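Long-range contacts in lysyl oxidase (Pichia pastoris, PDB 1W7C), which probably oxidises primary amines, lysine side chains among them, to aldehydes by means of a copper ion and a topaquinone cofactor: residues 331-336 against 497-502; 501-506 against 641-646; 308-313 against 321-326; 554-559 against 569-574. One frame throughout, in Å; residues are numbered along the deposited sequence.

In the fold
All four contacts are antiparallel strand pairings of the catalytic beta domain. Contacts 1, 3 and 4 are buried, while contact 2 is only partly so, with Lys504 at the surface. Contacts 1 and 2 follow each other through Gly501 and Gly502 and supply three and two of the protein ligands of one calcium site, hence their carboxylates and shared water. Contact 3, whose centre lies about 17 Å from that of the chain, is joined to contact 1 because strand 329-344 pairs with strand 318-326; aromatic rings dominate it. Contact 4 is nested in the loop closed by contact 2, its strand 553-559 pairing with strand 504-518, and it is mostly aliphatic.

Contact 1: 331-336 against 497-502; sequences IVYELS and DLDVGG. With CA (calcium ion), chain D.
Val332 and Leu498 pack closely, CG2 of Val332 lying 3.8 Å from CD2 of Leu498. They form a non-hydrogen-bonded antiparallel pair. Val332 holds CG1 anti to its backbone nitrogen (chi1 173°), which sets that methyl 3.6 Å from the carbonyl O of Asp497 and leaves CG2 for the leucine. A beta-branched residue suits the place because each methyl has its own partner. Cutting Val332 back to an alanine would remove both methyls and would probably leave Leu498 CD2 beside a gap. Backbone bonds tie the strands here: Asp499 N gives a nearly straight one to Ile331 O at 2.9 Å, and Tyr333 N bonds to Asp497 O. On the opposite edge of strand 329-344, Ile331 and Val332 both face Ile324, a classic beta bulge. Beyond the pairing, strand 488-498 ends in a calcium site. Asp497 OD1, at 2.3 Å from the calcium ion, joins Leu498 O, Asp499 OD1 and a water, and Asp643 and Ile644 complete the shell. The outer oxygens, OD2 of both aspartates, form salt bridges with Lys65. Tyr333 lies against them, its CB 3.5 Å from Asp499 OD2, while Asp497 OD2 comes to the ring edge; the phenol OH bonds to Trp21. The side-chain ends are farther apart at Glu334 and Asp497, although Asp497 N still bonds to Glu334 O: Glu334 OE2 and Asp497 OD2 stand 5.2 Å apart. A water bridges these like-charged groups by donating to both, and Lys495 pairs with the glutamate, probably easing their repulsion.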
loop_
_atom_site.group_PDB
_atom_site.type_symbol
_atom_site.label_atom_id
_atom_site.label_comp_id
_atom_site.label_asym_id
_atom_site.label_seq_id
_atom_site.Cartn_x
_atom_site.Cartn_y
_atom_site.Cartn_z
ATOM N N ILE A 331 -15.243 -10.047 15.790
ATOM C CA ILE A 331 -14.821 -8.667 15.569
ATOM C C ILE A 331 -15.667 -7.918 14.543
ATOM O O ILE A 331 -15.776 -6.708 14.637
ATOM C CB ILE A 331 -13.330 -8.562 15.232
ATOM C CG1 ILE A 331 -12.958 -9.290 13.952
ATOM C CG2 ILE A 331 -12.459 -9.007 16.413
ATOM C CD1 ILE A 331 -11.666 -8.839 13.358
ATOM N N VAL A 332 -16.249 -8.640 13.584
ATOM C CA VAL A 332 -17.057 -7.980 12.538
ATOM C C VAL A 332 -18.299 -8.859 12.286
ATOM O O VAL A 332 -18.178 -10.023 11.924
ATOM C CB VAL A 332 -16.262 -7.833 11.202
ATOM C CG1 VAL A 332 -17.184 -7.309 10.085
ATOM C CG2 VAL A 332 -15.044 -6.970 11.369
ATOM N N TYR A 333 -19.474 -8.260 12.461
ATOM C CA TYR A 333 -20.713 -8.957 12.180
ATOM C C TYR A 333 -20.917 -9.163 10.675
ATOM O O TYR A 333 -21.237 -10.262 10.233
ATOM C CB TYR A 333 -21.924 -8.253 12.820
ATOM C CG TYR A 333 -23.222 -8.926 12.351
ATOM C CD1 TYR A 333 -23.579 -10.170 12.830
ATOM C CD2 TYR A 333 -24.050 -8.324 11.405
ATOM C CE1 TYR A 333 -24.705 -10.824 12.346
ATOM C CE2 TYR A 333 -25.173 -8.950 10.919
ATOM C CZ TYR A 333 -25.496 -10.212 11.402
ATOM O OH TYR A 333 -26.580 -10.874 10.911
ATOM N N GLU A 334 -20.712 -8.080 9.920
ATOM C CA GLU A 334 -20.897 -8.058 8.471
ATOM C C GLU A 334 -19.812 -7.217 7.845
ATOM O O GLU A 334 -19.590 -6.092 8.299
ATOM C CB GLU A 334 -22.261 -7.434 8.133
ATOM C CG GLU A 334 -22.516 -7.305 6.633
ATOM C CD GLU A 334 -23.848 -6.697 6.240
ATOM O OE1 GLU A 334 -24.052 -6.556 5.018
ATOM O OE2 GLU A 334 -24.682 -6.360 7.130
ATOM N N LEU A 335 -19.188 -7.777 6.808
ATOM C CA LEU A 335 -18.272 -7.014 5.954
ATOM C C LEU A 335 -18.787 -7.215 4.539
ATOM O O LEU A 335 -18.768 -8.340 4.045
ATOM C CB LEU A 335 -16.826 -7.524 6.115
ATOM C CG LEU A 335 -15.803 -6.945 5.130
ATOM C CD1 LEU A 335 -15.693 -5.438 5.278
ATOM C CD2 LEU A 335 -14.458 -7.577 5.354
ATOM N N SER A 336 -19.202 -6.168 3.872
ATOM C CA SER A 336 -19.818 -6.374 2.562
ATOM C C SER A 336 -19.584 -5.151 1.666
ATOM O O SER A 336 -19.970 -4.028 1.977
ATOM C CB SER A 336 -21.321 -6.630 2.695
ATOM O OG SER A 336 -21.936 -5.611 3.454
ATOM N N ASP A 497 -19.211 -3.528 9.573
ATOM C CA ASP A 497 -19.942 -3.545 10.828
ATOM C C ASP A 497 -19.070 -4.226 11.878
ATOM O O ASP A 497 -19.286 -5.357 12.309
ATOM C CB ASP A 497 -21.298 -4.209 10.649
ATOM C CG ASP A 497 -22.116 -4.219 11.888
ATOM O OD1 ASP A 497 -21.753 -3.497 12.881
ATOM O OD2 ASP A 497 -23.171 -4.910 11.922
ATOM N N LEU A 498 -18.088 -3.463 12.334
ATOM C CA LEU A 498 -17.221 -3.838 13.450
ATOM C C LEU A 498 -18.096 -3.905 14.695
ATOM O O LEU A 498 -18.882 -2.984 14.928
ATOM C CB LEU A 498 -16.092 -2.784 13.640
ATOM C CG LEU A 498 -14.873 -3.018 12.738
ATOM C CD1 LEU A 498 -14.177 -1.671 12.452
ATOM C CD2 LEU A 498 -13.912 -3.983 13.365
ATOM N N ASP A 499 -17.870 -4.913 15.519
ATOM C CA ASP A 499 -18.505 -5.064 16.824
ATOM C C ASP A 499 -17.342 -5.426 17.778
ATOM O O ASP A 499 -17.047 -6.611 18.010
ATOM C CB ASP A 499 -19.526 -6.213 16.841
ATOM C CG ASP A 499 -20.851 -5.888 16.196
ATOM O OD1 ASP A 499 -21.155 -4.723 15.849
ATOM O OD2 ASP A 499 -21.658 -6.870 16.026
ATOM N N VAL A 500 -16.610 -4.423 18.216
ATOM C CA VAL A 500 -15.400 -4.663 18.983
ATOM C C VAL A 500 -15.728 -4.877 20.449
ATOM O O VAL A 500 -16.217 -3.979 21.120
ATOM C CB VAL A 500 -14.402 -3.488 18.823
ATOM C CG1 VAL A 500 -13.125 -3.814 19.545
ATOM C CG2 VAL A 500 -14.144 -3.241 17.360
ATOM N N GLY A 501 -15.479 -6.080 20.935
ATOM C CA GLY A 501 -15.820 -6.390 22.310
ATOM C C GLY A 501 -17.286 -6.141 22.571
ATOM O O GLY A 501 -17.629 -5.412 23.525
ATOM N N GLY A 502 -18.109 -6.719 21.684
ATOM C CA GLY A 502 -19.559 -6.614 21.682
ATOM C C GLY A 502 -20.102 -5.580 20.715
ATOM O O GLY A 502 -19.335 -4.909 20.017
HETATM CA CA CA D . -21.204 -2.649 14.921
HETATM O O HOH W 1 -24.894 -5.215 9.715
HETATM O O HOH W 2 -20.542 -1.697 17.049
#

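Contact 2: 501-506 against 641-646; sequences GGTKNR and GEDIVA. With CA (calcium ion), chain D.
The pairing of Asn505 with Gly641 and Glu642 is a G1 beta bulge, set where strands 504-518 and 642-654 of the catalytic domain begin beside a calcium ion. Asn505 N donates to Glu642 O at 2.8 Å, and Glu642 N returns a bond to Asn505 O, lying in its carbonyl plane. The same oxygen receives a weak bond from Gly641 N, the extra residue of the bulge. Glycine fits that position for two reasons: its backbone has a positive phi (92°), and a beta carbon would collide with CE of Lys504. The extended lysine chain runs over this bare backbone, its CE 3.5 Å from Gly641 O, and carries NZ on to a salt bridge with Glu561. Further along, CD1 of Ile644 packs 3.6 Å from the backbone C of Arg506. The Asn505 side chain turns back to the chain just before it: ND2 sits above the carbonyl plane of Lys504 O at 2.9 Å, and OD1 accepts from Val500 N. A chi1 of -174°, with CG opposite the backbone N, lets Asp643 send OD1 to the calcium ion at 2.3 Å; its OD2 lies near Thr503 CG2 and pairs with Lys65. Ile644 O is a second calcium ligand, and Asp497, Leu498 and Asp499 supply three more. Hydrogen bonds limit how the water ligand can turn: it donates to Thr503 O at 2.7 Å and weakly to Asn505 OD1, and accepts from Ile644 N. Calcium would be expected to polarise this water into a stronger donor, which couples the strand pairing to the metal.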
loop_
_atom_site.group_PDB
_atom_site.type_symbol
_atom_site.label_atom_id
_atom_site.label_comp_id
_atom_site.label_asym_id
_atom_site.label_seq_id
_atom_site.Cartn_x
_atom_site.Cartn_y
_atom_site.Cartn_z
ATOM N N GLY A 501 -15.479 -6.080 20.935
ATOM C CA GLY A 501 -15.820 -6.390 22.310
ATOM C C GLY A 501 -17.286 -6.141 22.571
ATOM O O GLY A 501 -17.629 -5.412 23.525
ATOM N N GLY A 502 -18.109 -6.719 21.684
ATOM C CA GLY A 502 -19.559 -6.614 21.682
ATOM C C GLY A 502 -20.102 -5.580 20.715
ATOM O O GLY A 502 -19.335 -4.909 20.017
ATOM N N THR A 503 -21.417 -5.469 20.625
ATOM C CA THR A 503 -22.001 -4.461 19.752
ATOM C C THR A 503 -21.851 -3.037 20.228
ATOM O O THR A 503 -21.750 -2.091 19.414
ATOM C CB THR A 503 -23.503 -4.728 19.494
ATOM O OG1 THR A 503 -24.224 -4.768 20.748
ATOM C CG2 THR A 503 -23.754 -6.021 18.757
ATOM N N LYS A 504 -21.917 -2.826 21.539
ATOM C CA LYS A 504 -21.965 -1.477 22.084
ATOM C C LYS A 504 -20.554 -0.896 22.040
ATOM O O LYS A 504 -19.664 -1.353 22.781
ATOM C CB LYS A 504 -22.520 -1.455 23.529
ATOM C CG LYS A 504 -22.746 -0.083 24.057
ATOM C CD LYS A 504 -23.199 -0.028 25.540
ATOM C CE LYS A 504 -23.446 1.412 26.026
ATOM N NZ LYS A 504 -23.951 1.424 27.425
ATOM N N ASN A 505 -20.371 0.103 21.174
ATOM C CA ASN A 505 -19.066 0.631 20.851
ATOM C C ASN A 505 -19.067 2.162 20.898
ATOM O O ASN A 505 -20.092 2.809 21.100
ATOM C CB ASN A 505 -18.625 0.172 19.428
ATOM C CG ASN A 505 -18.295 -1.317 19.280
ATOM O OD1 ASN A 505 -18.027 -1.740 18.150
ATOM N ND2 ASN A 505 -18.255 -2.101 20.373
ATOM N N ARG A 506 -17.858 2.725 20.761
ATOM C CA ARG A 506 -17.639 4.164 20.603
ATOM C C ARG A 506 -16.645 4.301 19.470
ATOM O O ARG A 506 -15.852 3.400 19.235
ATOM C CB ARG A 506 -17.003 4.731 21.851
ATOM C CG ARG A 506 -17.860 4.910 22.954
ATOM C CD ARG A 506 -17.300 5.965 23.968
ATOM N NE ARG A 506 -18.170 5.926 25.102
ATOM C CZ ARG A 506 -18.178 4.962 26.005
ATOM N NH1 ARG A 506 -17.230 4.075 26.046
ATOM N NH2 ARG A 506 -19.085 5.015 26.970
ATOM N N GLY A 641 -21.662 4.879 22.689
ATOM C CA GLY A 641 -22.124 3.641 23.323
ATOM C C GLY A 641 -23.310 3.079 22.552
ATOM O O GLY A 641 -24.438 3.036 23.037
ATOM N N GLU A 642 -23.051 2.709 21.312
ATOM C CA GLU A 642 -24.057 2.277 20.374
ATOM C C GLU A 642 -23.436 1.256 19.437
ATOM O O GLU A 642 -22.220 1.167 19.340
ATOM C CB GLU A 642 -24.612 3.467 19.588
ATOM C CG GLU A 642 -25.365 4.489 20.430
ATOM C CD GLU A 642 -26.647 3.988 21.084
ATOM O OE1 GLU A 642 -27.252 3.002 20.632
ATOM O OE2 GLU A 642 -27.065 4.614 22.068
ATOM N N ASP A 643 -24.274 0.521 18.722
ATOM C CA ASP A 643 -23.787 -0.360 17.650
ATOM C C ASP A 643 -23.496 0.518 16.441
ATOM O O ASP A 643 -24.403 1.166 15.889
ATOM C CB ASP A 643 -24.860 -1.378 17.340
ATOM C CG ASP A 643 -24.419 -2.410 16.366
ATOM O OD1 ASP A 643 -23.333 -2.259 15.765
ATOM O OD2 ASP A 643 -25.119 -3.450 16.175
ATOM N N ILE A 644 -22.218 0.602 16.089
ATOM C CA ILE A 644 -21.723 1.479 15.044
ATOM C C ILE A 644 -21.416 0.627 13.820
ATOM O O ILE A 644 -20.960 -0.533 13.905
ATOM C CB ILE A 644 -20.445 2.213 15.543
ATOM C CG1 ILE A 644 -20.782 3.089 16.752
ATOM C CG2 ILE A 644 -19.820 3.058 14.419
ATOM C CD1 ILE A 644 -19.600 3.710 17.435
ATOM N N VAL A 645 -21.671 1.233 12.662
ATOM C CA VAL A 645 -21.245 0.702 11.372
ATOM C C VAL A 645 -20.348 1.773 10.715
ATOM O O VAL A 645 -20.676 2.970 10.732
ATOM C CB VAL A 645 -22.463 0.461 10.430
ATOM C CG1 VAL A 645 -22.035 -0.020 9.062
ATOM C CG2 VAL A 645 -23.451 -0.466 11.077
ATOM N N ALA A 646 -19.198 1.327 10.188
ATOM C CA ALA A 646 -18.352 2.200 9.384
ATOM C C ALA A 646 -18.585 1.855 7.921
ATOM O O ALA A 646 -18.508 0.736 7.521
ATOM C CB ALA A 646 -16.885 2.041 9.742
HETATM CA CA CA D . -21.204 -2.649 14.921
HETATM O O HOH W 2 -20.542 -1.697 17.049
#

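Contact 3: 308-313 against 321-326; sequences GFYTSW and FYDITF
The rings of Phe309 and Phe321 lie side by side and meet as an offset edge-to-face pair, the edge of Phe321 directed at the face of Phe309. Their centroids are 5.4 Å apart and their planes stand at 75°. Phe309 reaches this position with CG between its backbone N and carbonyl carbon (chi1 56°), while CG2 of Thr311 adds a methyl 4.1 Å from CE2 of Phe321. On the face carrying Tyr310 and Tyr322 the contact is more polar. There the ring of Tyr310 and the carboxylate of Asp323 are nearly coplanar (16°), with OD1 of Asp323 at the ring edge, 3.7 Å from CE1. A water joins the two ends, 2.8 Å from Tyr310 OH, which also bonds to Lys17 O, and donating to Asp323 OD1. What positions these groups is the ladder of strands 307-314 and 318-326. Tyr310 and Tyr322 exchange a pair of backbone bonds, Tyr310 N reaching Tyr322 O at 3.0 Å, and Gly308 and Thr325 do the same. Between the pairs the register slips by one residue, a beta bulge with Asp323 in a left-handed backbone conformation. Glycine suits position 308, since a beta carbon would sit tightly against Thr325 OG1. Outside the hairpin, Phe309 stacks on Phe446 and Phe321 meets Tyr444, and both phenylalanines touch Val429; Tyr322 stacks on Trp21. OD2 of Asp323 forms a salt bridge with Arg330. With that mate on one oxygen and water on the other, the buried carboxylate is likely to keep its negative charge beside the electropositive ring edge of Tyr310.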
loop_
_atom_site.group_PDB
_atom_site.type_symbol
_atom_site.label_atom_id
_atom_site.label_comp_id
_atom_site.label_asym_id
_atom_site.label_seq_id
_atom_site.Cartn_x
_atom_site.Cartn_y
_atom_site.Cartn_z
ATOM N N GLY A 308 -12.308 -17.397 11.899
ATOM C CA GLY A 308 -13.461 -18.075 11.354
ATOM C C GLY A 308 -14.402 -17.064 10.715
ATOM O O GLY A 308 -14.469 -15.909 11.157
ATOM N N PHE A 309 -15.153 -17.494 9.704
ATOM C CA PHE A 309 -16.157 -16.645 9.059
ATOM C C PHE A 309 -17.006 -17.460 8.100
ATOM O O PHE A 309 -16.590 -18.521 7.668
ATOM C CB PHE A 309 -15.544 -15.426 8.320
ATOM C CG PHE A 309 -14.515 -15.777 7.283
ATOM C CD1 PHE A 309 -13.170 -15.765 7.614
ATOM C CD2 PHE A 309 -14.877 -16.194 5.997
ATOM C CE1 PHE A 309 -12.203 -16.127 6.676
ATOM C CE2 PHE A 309 -13.905 -16.542 5.047
ATOM C CZ PHE A 309 -12.579 -16.516 5.397
ATOM N N TYR A 310 -18.163 -16.913 7.764
ATOM C CA TYR A 310 -19.021 -17.436 6.724
ATOM C C TYR A 310 -18.991 -16.510 5.543
ATOM O O TYR A 310 -18.885 -15.291 5.691
ATOM C CB TYR A 310 -20.475 -17.530 7.207
ATOM C CG TYR A 310 -20.697 -18.376 8.434
ATOM C CD1 TYR A 310 -20.521 -17.842 9.699
ATOM C CD2 TYR A 310 -21.179 -19.668 8.345
ATOM C CE1 TYR A 310 -20.742 -18.614 10.841
ATOM C CE2 TYR A 310 -21.402 -20.441 9.492
ATOM C CZ TYR A 310 -21.201 -19.892 10.726
ATOM O OH TYR A 310 -21.419 -20.664 11.852
ATOM N N THR A 311 -19.133 -17.081 4.348
ATOM C CA THR A 311 -19.307 -16.266 3.145
ATOM C C THR A 311 -20.731 -16.400 2.594
ATOM O O THR A 311 -21.446 -17.359 2.855
ATOM C CB THR A 311 -18.338 -16.663 2.007
ATOM O OG1 THR A 311 -18.672 -17.971 1.571
ATOM C CG2 THR A 311 -16.869 -16.651 2.462
ATOM N N SER A 312 -21.135 -15.371 1.891
ATOM C CA SER A 312 -22.405 -15.307 1.202
ATOM C C SER A 312 -22.186 -14.639 -0.130
ATOM O O SER A 312 -21.271 -13.844 -0.283
ATOM C CB SER A 312 -23.427 -14.519 2.043
ATOM O OG SER A 312 -24.669 -14.483 1.375
ATOM N N TRP A 313 -23.068 -14.932 -1.085
ATOM C CA TRP A 313 -22.948 -14.405 -2.446
ATOM C C TRP A 313 -24.259 -13.820 -2.920
ATOM O O TRP A 313 -25.321 -14.454 -2.777
ATOM C CB TRP A 313 -22.547 -15.558 -3.383
ATOM C CG TRP A 313 -22.163 -15.070 -4.741
ATOM C CD1 TRP A 313 -22.995 -14.883 -5.825
ATOM C CD2 TRP A 313 -20.850 -14.727 -5.179
ATOM N NE1 TRP A 313 -22.265 -14.429 -6.899
ATOM C CE2 TRP A 313 -20.948 -14.320 -6.524
ATOM C CE3 TRP A 313 -19.582 -14.733 -4.569
ATOM C CZ2 TRP A 313 -19.840 -13.941 -7.268
ATOM C CZ3 TRP A 313 -18.471 -14.369 -5.325
ATOM C CH2 TRP A 313 -18.612 -13.963 -6.648
ATOM N N PHE A 321 -19.041 -11.266 3.875
ATOM C CA PHE A 321 -18.541 -12.034 5.006
ATOM C C PHE A 321 -19.406 -11.751 6.229
ATOM O O PHE A 321 -19.701 -10.583 6.514
ATOM C CB PHE A 321 -17.101 -11.646 5.325
ATOM C CG PHE A 321 -16.144 -11.905 4.204
ATOM C CD1 PHE A 321 -15.956 -10.940 3.223
ATOM C CD2 PHE A 321 -15.449 -13.080 4.121
ATOM C CE1 PHE A 321 -15.113 -11.188 2.162
ATOM C CE2 PHE A 321 -14.583 -13.335 3.066
ATOM C CZ PHE A 321 -14.398 -12.393 2.103
ATOM N N TYR A 322 -19.709 -12.808 6.992
ATOM C CA TYR A 322 -20.496 -12.669 8.201
ATOM C C TYR A 322 -19.821 -13.397 9.347
ATOM O O TYR A 322 -19.158 -14.442 9.175
ATOM C CB TYR A 322 -21.933 -13.194 7.990
ATOM C CG TYR A 322 -22.763 -12.299 7.135
ATOM C CD1 TYR A 322 -22.834 -12.477 5.757
ATOM C CD2 TYR A 322 -23.460 -11.252 7.683
ATOM C CE1 TYR A 322 -23.584 -11.573 4.957
ATOM C CE2 TYR A 322 -24.201 -10.394 6.918
ATOM C CZ TYR A 322 -24.276 -10.570 5.561
ATOM O OH TYR A 322 -25.050 -9.690 4.831
ATOM N N ASP A 323 -20.032 -12.846 10.547
ATOM C CA ASP A 323 -19.530 -13.493 11.777
ATOM C C ASP A 323 -18.035 -13.742 11.738
ATOM O O ASP A 323 -17.563 -14.849 11.966
ATOM C CB ASP A 323 -20.314 -14.788 12.072
ATOM C CG ASP A 323 -20.197 -15.221 13.501
ATOM O OD1 ASP A 323 -20.255 -16.456 13.746
ATOM O OD2 ASP A 323 -20.057 -14.376 14.416
ATOM N N ILE A 324 -17.276 -12.709 11.427
ATOM C CA ILE A 324 -15.828 -12.814 11.377
ATOM C C ILE A 324 -15.304 -12.837 12.798
ATOM O O ILE A 324 -15.476 -11.871 13.542
ATOM C CB ILE A 324 -15.144 -11.667 10.608
ATOM C CG1 ILE A 324 -15.697 -11.565 9.192
ATOM C CG2 ILE A 324 -13.627 -11.931 10.580
ATOM C CD1 ILE A 324 -15.120 -10.446 8.368
ATOM N N THR A 325 -14.715 -13.961 13.172
ATOM C CA THR A 325 -14.159 -14.153 14.499
ATOM C C THR A 325 -12.657 -14.354 14.474
ATOM O O THR A 325 -12.113 -14.900 13.514
ATOM C CB THR A 325 -14.802 -15.390 15.186
ATOM O OG1 THR A 325 -14.400 -16.591 14.523
ATOM C CG2 THR A 325 -16.337 -15.247 15.179
ATOM N N PHE A 326 -11.999 -13.931 15.541
ATOM C CA PHE A 326 -10.569 -14.184 15.725
ATOM C C PHE A 326 -10.373 -14.608 17.177
ATOM O O PHE A 326 -10.889 -13.960 18.099
ATOM C CB PHE A 326 -9.718 -12.961 15.367
ATOM C CG PHE A 326 -8.252 -13.202 15.531
ATOM C CD1 PHE A 326 -7.522 -12.587 16.525
ATOM C CD2 PHE A 326 -7.609 -14.069 14.683
ATOM C CE1 PHE A 326 -6.147 -12.854 16.676
ATOM C CE2 PHE A 326 -6.255 -14.326 14.828
ATOM C CZ PHE A 326 -5.517 -13.705 15.827
HETATM O O HOH W 3 -21.189 -19.083 14.127
#

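Contact 4: 554-559 against 569-574; sequences ILLIES and PRAYNI
Leu555 and Asn573 are joined through an amide as well as by the strand ladder. Backbone bonds come first: Ile557 and Tyr572 exchange two, Ile557 N meeting Tyr572 O at 2.9 Å, and Ser559 N bonds to Arg570 O. Ile574 N adds another to Leu555 O. That oxygen is gripped twice, because Asn573 ND2 reaches it at 3.0 Å from the opposite face of its plane. With CG anti to the backbone N (chi1 168°), Asn573 swings its amide across to strand 553-559, and its second N-H goes to a water that also contacts Leu555 N and Ile574 O. A leucine in its place could donate nothing, so Leu555 O would probably keep just one of its two bonds and the water would lose a donor. Apolar contacts occupy both faces. Leu556 sets CD2 3.7 Å from Asn573 CB and CD1 near Ala571; on the other face Ile574 CD1 lies 4.1 Å from Ile557 CG1, where Leu498 packs on both isoleucines. Of the charged groups, the guanidinium of Arg570 turns away to Glu562, Glu329 and the Tyr680 ring. Glu558 is buried, extended alongside Pro569 with OE1 3.6 Å from CG of the proline, whose carbons cover the acid without competing for its bonds. With Arg534 and Ser508 on its oxygens, Glu558 can probably stay charged there.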
loop_
_atom_site.group_PDB
_atom_site.type_symbol
_atom_site.label_atom_id
_atom_site.label_comp_id
_atom_site.label_asym_id
_atom_site.label_seq_id
_atom_site.Cartn_x
_atom_site.Cartn_y
_atom_site.Cartn_z
ATOM N N ILE A 554 -5.385 8.781 14.263
ATOM C CA ILE A 554 -5.702 7.332 14.272
ATOM C C ILE A 554 -7.173 7.186 14.609
ATOM O O ILE A 554 -7.621 7.698 15.631
ATOM C CB ILE A 554 -4.833 6.583 15.342
ATOM C CG1 ILE A 554 -3.351 6.606 14.921
ATOM C CG2 ILE A 554 -5.347 5.161 15.619
ATOM C CD1 ILE A 554 -2.387 6.121 16.014
ATOM N N LEU A 555 -7.905 6.481 13.751
ATOM C CA LEU A 555 -9.360 6.262 13.909
ATOM C C LEU A 555 -9.613 4.876 14.504
ATOM O O LEU A 555 -9.162 3.855 13.982
ATOM C CB LEU A 555 -10.088 6.340 12.574
ATOM C CG LEU A 555 -11.601 6.089 12.597
ATOM C CD1 LEU A 555 -12.317 7.116 13.363
ATOM C CD2 LEU A 555 -12.137 6.013 11.168
ATOM N N LEU A 556 -10.386 4.855 15.584
ATOM C CA LEU A 556 -10.693 3.651 16.318
ATOM C C LEU A 556 -12.186 3.385 16.415
ATOM O O LEU A 556 -12.974 4.313 16.626
ATOM C CB LEU A 556 -10.133 3.699 17.753
ATOM C CG LEU A 556 -8.648 3.945 17.963
ATOM C CD1 LEU A 556 -8.325 4.029 19.435
ATOM C CD2 LEU A 556 -7.802 2.908 17.231
ATOM N N ILE A 557 -12.541 2.102 16.379
ATOM C CA ILE A 557 -13.768 1.616 16.942
ATOM C C ILE A 557 -13.420 0.893 18.237
ATOM O O ILE A 557 -12.704 -0.097 18.232
ATOM C CB ILE A 557 -14.530 0.708 15.985
ATOM C CG1 ILE A 557 -14.789 1.405 14.631
ATOM C CG2 ILE A 557 -15.827 0.204 16.638
ATOM C CD1 ILE A 557 -15.582 2.664 14.652
ATOM N N GLU A 558 -13.922 1.438 19.345
ATOM C CA GLU A 558 -13.644 0.937 20.692
ATOM C C GLU A 558 -14.853 0.209 21.267
ATOM O O GLU A 558 -15.997 0.581 21.021
ATOM C CB GLU A 558 -13.387 2.130 21.650
ATOM C CG GLU A 558 -12.210 3.017 21.291
ATOM C CD GLU A 558 -12.025 4.148 22.281
ATOM O OE1 GLU A 558 -12.864 4.318 23.231
ATOM O OE2 GLU A 558 -11.048 4.956 22.113
ATOM N N SER A 559 -14.594 -0.813 22.066
ATOM C CA SER A 559 -15.633 -1.323 22.956
ATOM C C SER A 559 -16.070 -0.190 23.890
ATOM O O SER A 559 -15.228 0.519 24.419
ATOM C CB SER A 559 -15.088 -2.443 23.789
ATOM O OG SER A 559 -16.110 -2.947 24.644
ATOM N N PRO A 569 -9.550 0.980 26.383
ATOM C CA PRO A 569 -10.638 0.353 25.636
ATOM C C PRO A 569 -10.117 -0.626 24.576
ATOM O O PRO A 569 -9.202 -0.305 23.802
ATOM C CB PRO A 569 -11.334 1.539 24.984
ATOM C CG PRO A 569 -11.086 2.725 25.900
ATOM C CD PRO A 569 -9.649 2.450 26.373
ATOM N N ARG A 570 -10.695 -1.805 24.513
ATOM C CA ARG A 570 -10.362 -2.723 23.434
ATOM C C ARG A 570 -10.799 -2.067 22.130
ATOM O O ARG A 570 -11.908 -1.561 22.033
ATOM C CB ARG A 570 -11.122 -4.030 23.612
ATOM C CG ARG A 570 -10.753 -4.793 24.865
ATOM C CD ARG A 570 -11.407 -6.119 24.959
ATOM N NE ARG A 570 -10.749 -7.047 24.079
ATOM C CZ ARG A 570 -11.232 -8.243 23.763
ATOM N NH1 ARG A 570 -12.411 -8.644 24.207
ATOM N NH2 ARG A 570 -10.522 -9.040 23.025
ATOM N N ALA A 571 -9.923 -2.057 21.114
ATOM C CA ALA A 571 -10.245 -1.314 19.892
ATOM C C ALA A 571 -9.682 -1.980 18.655
ATOM O O ALA A 571 -8.778 -2.801 18.721
ATOM C CB ALA A 571 -9.739 0.120 19.999
ATOM N N TYR A 572 -10.257 -1.606 17.517
ATOM C CA TYR A 572 -9.687 -1.863 16.204
ATOM C C TYR A 572 -9.481 -0.525 15.525
ATOM O O TYR A 572 -10.324 0.377 15.601
ATOM C CB TYR A 572 -10.563 -2.808 15.337
ATOM C CG TYR A 572 -10.094 -4.244 15.335
ATOM C CD1 TYR A 572 -10.242 -5.057 16.455
ATOM C CD2 TYR A 572 -9.471 -4.793 14.221
ATOM C CE1 TYR A 572 -9.762 -6.344 16.458
ATOM C CE2 TYR A 572 -9.010 -6.104 14.210
ATOM C CZ TYR A 572 -9.142 -6.896 15.336
ATOM O OH TYR A 572 -8.697 -8.185 15.385
ATOM N N ASN A 573 -8.324 -0.417 14.876
ATOM C CA ASN A 573 -7.962 0.774 14.098
ATOM C C ASN A 573 -8.310 0.520 12.647
ATOM O O ASN A 573 -7.878 -0.478 12.087
ATOM C CB ASN A 573 -6.455 1.024 14.328
ATOM C CG ASN A 573 -5.798 2.030 13.404
ATOM O OD1 ASN A 573 -4.594 1.863 13.124
ATOM N ND2 ASN A 573 -6.479 3.068 13.011
ATOM N N ILE A 574 -9.088 1.453 12.092
ATOM C CA ILE A 574 -9.361 1.489 10.645
ATOM C C ILE A 574 -8.262 2.349 10.030
ATOM O O ILE A 574 -8.253 3.574 10.219
ATOM C CB ILE A 574 -10.738 2.079 10.329
ATOM C CG1 ILE A 574 -11.846 1.356 11.108
ATOM C CG2 ILE A 574 -10.976 2.010 8.826
ATOM C CD1 ILE A 574 -13.232 1.958 10.901
HETATM O O HOH W 4 -6.667 5.522 11.272
#